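PDB 6AII: beta-agarase from Persicobacter, which hydrolyses agarose as a GH16-family beta-agarase, probably at beta-1,4 linkages, yielding neoagarobiose. Local coordinates for residues Trp237-Leu249 and Ile256-Tyr268. Residues are numbered along the deposited sequence; the frame is centred on the assembly and turned at random.
Sequences WVRTLSGKNYSYL and IEASADFNVLDKY
Tyr246 and Tyr248 pair with Ala258 and Ile256 as the antiparallel hydrogen-bonded positions where strands 245-249 and 256-259 run against each other at 164°, four backbone bonds closing the two rungs. Both tyrosines leave the sheet on the same face as their partners. Each holds CG between its backbone N and carbonyl carbon (chi1 67° in Tyr246), which swings the ring across to the neighbouring strand. Ala258 CB therefore sits over one face of the Tyr246 ring, off-centre, 3.8 Å from the centroid, and Ile256 CB lies likewise 3.9 Å from the centroid of Tyr248: two CH-pi contacts in a row. Ile256 CG2 also reaches Tyr248 CE1 at 3.6 Å. Beyond the ring, Tyr246 OH hydrogen-bonds to the backbone of Tyr200. On the other face Ser259 OG donates to Asn245 OD1 (2.9 Å), approaching from above the amide carbonyl plane.

Past the strand the chain curls round the end of the type II' turn Ser242-Asn245. The turn offers two carbonyls: Lys244 O takes Ala260 N at 2.7 Å, almost in line with its C=O, and Gly243 O takes Val264 N at 2.8 Å. Val264 then inserts its methyls, CG2 against Leu241 CG (3.8 Å) and CG1 near the Tyr246 ring. Asn263 OD1 accepts from Asp266 N, three residues on, as an Asx motif.

The edge strand of this antiparallel sheet of the GH16 beta-sandwich (jelly roll) is thus fastened by main-chain bonds and aromatic faces, while the turn's two carbonyls and a small apolar cluster tie the following loop to the turn.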
loop_
_atom_site.group_PDB
_atom_site.type_symbol
_atom_site.label_atom_id
_atom_site.label_comp_id
_atom_site.label_asym_id
_atom_site.label_seq_id
_atom_site.Cartn_x
_atom_site.Cartn_y
_atom_site.Cartn_z
ATOM N N TRP A 237 17.336 -0.020 1.981
ATOM C CA TRP A 237 16.753 0.148 3.332
ATOM C C TRP A 237 16.387 1.606 3.609
ATOM O O TRP A 237 17.206 2.500 3.315
ATOM C CB TRP A 237 17.703 -0.378 4.415
ATOM C CG TRP A 237 17.225 -0.096 5.813
ATOM C CD1 TRP A 237 16.332 -0.843 6.524
ATOM C CD2 TRP A 237 17.464 1.070 6.632
ATOM N NE1 TRP A 237 16.081 -0.292 7.748
ATOM C CE2 TRP A 237 16.772 0.883 7.847
ATOM C CE3 TRP A 237 18.246 2.223 6.487
ATOM C CZ2 TRP A 237 16.780 1.845 8.867
ATOM C CZ3 TRP A 237 18.268 3.153 7.492
ATOM C CH2 TRP A 237 17.553 2.955 8.659
ATOM N N VAL A 238 15.199 1.886 4.144
ATOM C CA VAL A 238 14.858 3.249 4.559
ATOM C C VAL A 238 14.384 3.331 6.010
ATOM O O VAL A 238 14.392 4.478 6.546
ATOM C CB VAL A 238 13.843 3.917 3.605
ATOM C CG1 VAL A 238 14.424 4.055 2.199
ATOM C CG2 VAL A 238 12.514 3.171 3.630
ATOM N N ARG A 239 13.908 2.246 6.668
ATOM C CA ARG A 239 13.282 2.473 7.967
ATOM C C ARG A 239 13.196 1.136 8.686
ATOM O O ARG A 239 12.884 0.098 8.039
ATOM C CB ARG A 239 11.846 2.979 7.785
ATOM C CG ARG A 239 11.039 3.251 9.056
ATOM C CD ARG A 239 9.780 4.027 8.702
ATOM N NE ARG A 239 9.089 4.455 9.917
ATOM C CZ ARG A 239 9.455 5.449 10.726
ATOM N NH1 ARG A 239 10.443 6.268 10.385
ATOM N NH2 ARG A 239 8.749 5.640 11.840
ATOM N N THR A 240 13.450 1.156 9.982
ATOM C CA THR A 240 13.248 -0.043 10.853
ATOM C C THR A 240 12.497 0.418 12.106
ATOM O O THR A 240 12.823 1.476 12.674
ATOM C CB THR A 240 14.577 -0.635 11.312
ATOM O OG1 THR A 240 15.169 -1.250 10.159
ATOM C CG2 THR A 240 14.390 -1.685 12.394
ATOM N N LEU A 241 11.517 -0.351 12.529
ATOM C CA LEU A 241 10.931 -0.242 13.888
ATOM C C LEU A 241 11.260 -1.577 14.592
ATOM O O LEU A 241 11.004 -2.613 14.036
ATOM C CB LEU A 241 9.419 -0.080 13.812
ATOM C CG LEU A 241 8.886 1.347 13.654
ATOM C CD1 LEU A 241 9.326 1.936 12.351
ATOM C CD2 LEU A 241 7.369 1.450 13.780
ATOM N N SER A 242 11.843 -1.467 15.787
ATOM C CA SER A 242 12.320 -2.678 16.503
ATOM C C SER A 242 12.127 -2.483 18.007
ATOM O O SER A 242 12.937 -1.793 18.628
ATOM C CB SER A 242 13.755 -2.960 16.203
ATOM O OG SER A 242 14.027 -4.316 16.584
ATOM N N GLY A 243 11.054 -3.040 18.543
ATOM C CA GLY A 243 10.770 -2.861 20.023
ATOM C C GLY A 243 10.506 -1.417 20.391
ATOM O O GLY A 243 9.531 -0.837 19.916
ATOM N N LYS A 244 11.423 -0.815 21.180
ATOM C CA LYS A 244 11.260 0.546 21.595
ATOM C C LYS A 244 12.119 1.470 20.743
ATOM O O LYS A 244 12.098 2.693 20.961
ATOM C CB LYS A 244 11.659 0.729 23.069
ATOM C CG LYS A 244 10.831 -0.109 24.021
ATOM C CD LYS A 244 11.176 0.251 25.467
ATOM C CE LYS A 244 10.272 -0.512 26.401
ATOM N NZ LYS A 244 10.475 -0.053 27.797
ATOM N N ASN A 245 12.863 0.912 19.783
ATOM C CA ASN A 245 13.852 1.643 18.990
ATOM C C ASN A 245 13.331 1.734 17.539
ATOM O O ASN A 245 12.526 0.886 17.129
ATOM C CB ASN A 245 15.179 0.907 18.894
ATOM C CG ASN A 245 15.857 0.838 20.261
ATOM O OD1 ASN A 245 15.704 1.725 21.080
ATOM N ND2 ASN A 245 16.559 -0.238 20.520
ATOM N N TYR A 246 13.771 2.789 16.864
ATOM C CA TYR A 246 13.466 2.843 15.426
ATOM C C TYR A 246 14.505 3.720 14.764
ATOM O O TYR A 246 15.153 4.557 15.440
ATOM C CB TYR A 246 12.047 3.374 15.159
ATOM C CG TYR A 246 11.740 4.810 15.489
ATOM C CD1 TYR A 246 11.493 5.160 16.804
ATOM C CD2 TYR A 246 11.689 5.831 14.525
ATOM C CE1 TYR A 246 11.225 6.460 17.169
ATOM C CE2 TYR A 246 11.492 7.148 14.888
ATOM C CZ TYR A 246 11.203 7.445 16.211
ATOM O OH TYR A 246 10.931 8.722 16.596
ATOM N N SER A 247 14.686 3.554 13.438
ATOM C CA SER A 247 15.678 4.335 12.740
ATOM C C SER A 247 15.205 4.493 11.298
ATOM O O SER A 247 14.395 3.705 10.823
ATOM C CB SER A 247 17.028 3.682 12.748
ATOM O OG SER A 247 16.939 2.332 12.318
ATOM N N TYR A 248 15.739 5.506 10.631
ATOM C CA TYR A 248 15.225 5.785 9.261
ATOM C C TYR A 248 16.143 6.770 8.569
ATOM O O TYR A 248 16.899 7.493 9.221
ATOM C CB TYR A 248 13.803 6.356 9.295
ATOM C CG TYR A 248 13.620 7.696 9.955
ATOM C CD1 TYR A 248 13.486 7.768 11.320
ATOM C CD2 TYR A 248 13.518 8.872 9.215
ATOM C CE1 TYR A 248 13.251 8.977 11.965
ATOM C CE2 TYR A 248 13.322 10.092 9.848
ATOM C CZ TYR A 248 13.198 10.134 11.234
ATOM O OH TYR A 248 12.981 11.356 11.848
ATOM N N LEU A 249 16.079 6.791 7.234
ATOM C CA LEU A 249 16.772 7.857 6.443
ATOM C C LEU A 249 15.845 9.043 6.217
ATOM O O LEU A 249 14.704 8.845 5.746
ATOM C CB LEU A 249 17.181 7.274 5.079
ATOM C CG LEU A 249 18.203 6.162 5.158
ATOM C CD1 LEU A 249 18.638 5.736 3.747
ATOM C CD2 LEU A 249 19.424 6.583 5.980
ATOM N N ILE A 256 18.757 8.691 11.064
ATOM C CA ILE A 256 18.210 9.102 12.307
ATOM C C ILE A 256 17.983 7.839 13.117
ATOM O O ILE A 256 17.282 6.958 12.650
ATOM C CB ILE A 256 16.893 9.856 12.131
ATOM C CG1 ILE A 256 17.030 11.052 11.175
ATOM C CG2 ILE A 256 16.272 10.245 13.466
ATOM C CD1 ILE A 256 17.992 12.091 11.589
ATOM N N GLU A 257 18.587 7.784 14.336
ATOM C CA GLU A 257 18.355 6.637 15.229
ATOM C C GLU A 257 17.695 7.118 16.513
ATOM O O GLU A 257 18.164 8.083 17.087
ATOM C CB GLU A 257 19.683 6.001 15.590
ATOM C CG GLU A 257 20.344 5.333 14.411
ATOM C CD GLU A 257 21.712 4.728 14.703
ATOM O OE1 GLU A 257 22.640 5.486 15.022
ATOM O OE2 GLU A 257 21.850 3.547 14.545
ATOM N N ALA A 258 16.570 6.526 16.867
ATOM C CA ALA A 258 15.744 7.047 17.937
ATOM C C ALA A 258 15.363 5.903 18.877
ATOM O O ALA A 258 15.361 4.736 18.521
ATOM C CB ALA A 258 14.533 7.751 17.375
ATOM N N SER A 259 15.086 6.281 20.122
ATOM C CA SER A 259 14.692 5.352 21.206
ATOM C C SER A 259 13.482 5.921 21.931
ATOM O O SER A 259 13.590 7.015 22.431
ATOM C CB SER A 259 15.802 5.199 22.186
ATOM O OG SER A 259 16.789 4.291 21.699
ATOM N N ALA A 260 12.373 5.222 21.980
ATOM C CA ALA A 260 11.161 5.724 22.634
ATOM C C ALA A 260 11.021 5.084 24.022
ATOM O O ALA A 260 11.698 4.093 24.322
ATOM C CB ALA A 260 9.940 5.441 21.811
ATOM N N ASP A 261 10.149 5.677 24.849
ATOM C CA ASP A 261 9.914 5.166 26.201
ATOM C C ASP A 261 8.809 4.123 26.186
ATOM O O ASP A 261 8.370 3.681 27.253
ATOM C CB ASP A 261 9.459 6.285 27.153
ATOM C CG ASP A 261 10.567 7.242 27.576
ATOM O OD1 ASP A 261 11.768 6.856 27.484
ATOM O OD2 ASP A 261 10.219 8.374 28.014
ATOM N N PHE A 262 8.343 3.732 25.005
ATOM C CA PHE A 262 7.254 2.790 24.822
ATOM C C PHE A 262 7.594 1.903 23.613
ATOM O O PHE A 262 8.549 2.220 22.856
ATOM C CB PHE A 262 5.937 3.540 24.571
ATOM C CG PHE A 262 6.053 4.603 23.503
ATOM C CD1 PHE A 262 5.901 4.263 22.155
ATOM C CD2 PHE A 262 6.358 5.922 23.825
ATOM C CE1 PHE A 262 6.020 5.234 21.166
ATOM C CE2 PHE A 262 6.486 6.887 22.826
ATOM C CZ PHE A 262 6.331 6.536 21.503
ATOM N N ASN A 263 6.896 0.807 23.498
ATOM C CA ASN A 263 7.041 -0.080 22.336
ATOM C C ASN A 263 6.454 0.655 21.120
ATOM O O ASN A 263 5.294 1.070 21.166
ATOM C CB ASN A 263 6.352 -1.409 22.601
ATOM C CG ASN A 263 6.505 -2.392 21.456
ATOM O OD1 ASN A 263 5.872 -2.204 20.418
ATOM N ND2 ASN A 263 7.322 -3.431 21.647
ATOM N N VAL A 264 7.219 0.797 20.032
ATOM C CA VAL A 264 6.703 1.635 18.906
ATOM C C VAL A 264 5.826 0.838 17.958
ATOM O O VAL A 264 5.130 1.505 17.168
ATOM C CB VAL A 264 7.852 2.310 18.148
ATOM C CG1 VAL A 264 8.645 3.222 19.036
ATOM C CG2 VAL A 264 8.736 1.307 17.414
ATOM N N LEU A 265 5.758 -0.501 18.078
ATOM C CA LEU A 265 4.802 -1.293 17.295
ATOM C C LEU A 265 3.420 -1.344 17.935
ATOM O O LEU A 265 2.444 -1.343 17.224
ATOM C CB LEU A 265 5.313 -2.688 17.026
ATOM C CG LEU A 265 6.552 -2.542 16.151
ATOM C CD1 LEU A 265 7.840 -2.707 16.934
ATOM C CD2 LEU A 265 6.481 -3.301 14.877
ATOM N N ASP A 266 3.399 -1.316 19.269
ATOM C CA ASP A 266 2.113 -1.459 20.020
ATOM C C ASP A 266 2.174 -0.615 21.287
ATOM O O ASP A 266 2.380 -1.115 22.388
ATOM C CB ASP A 266 1.821 -2.932 20.297
ATOM C CG ASP A 266 0.506 -3.154 21.045
ATOM O OD1 ASP A 266 -0.372 -2.251 20.978
ATOM O OD2 ASP A 266 0.360 -4.244 21.637
ATOM N N LYS A 267 2.019 0.668 21.116
ATOM C CA LYS A 267 2.354 1.631 22.143
ATOM C C LYS A 267 1.483 1.441 23.392
ATOM O O LYS A 267 2.000 1.598 24.499
ATOM C CB LYS A 267 2.157 3.037 21.591
ATOM C CG LYS A 267 2.414 4.146 22.589
ATOM C CD LYS A 267 2.418 5.526 21.958
ATOM C CE LYS A 267 2.745 6.606 22.973
ATOM N NZ LYS A 267 2.860 7.953 22.346
ATOM N N TYR A 268 0.228 1.169 23.177
ATOM C CA TYR A 268 -0.774 1.147 24.286
ATOM C C TYR A 268 -1.126 -0.306 24.617
ATOM O O TYR A 268 -2.129 -0.535 25.297
ATOM C CB TYR A 268 -2.001 1.956 23.884
ATOM C CG TYR A 268 -1.684 3.392 23.636
ATOM C CD1 TYR A 268 -1.384 4.255 24.669
ATOM C CD2 TYR A 268 -1.611 3.876 22.330
ATOM C CE1 TYR A 268 -1.030 5.566 24.424
ATOM C CE2 TYR A 268 -1.275 5.188 22.074
ATOM C CZ TYR A 268 -1.012 6.052 23.122
ATOM O OH TYR A 268 -0.708 7.348 22.858
#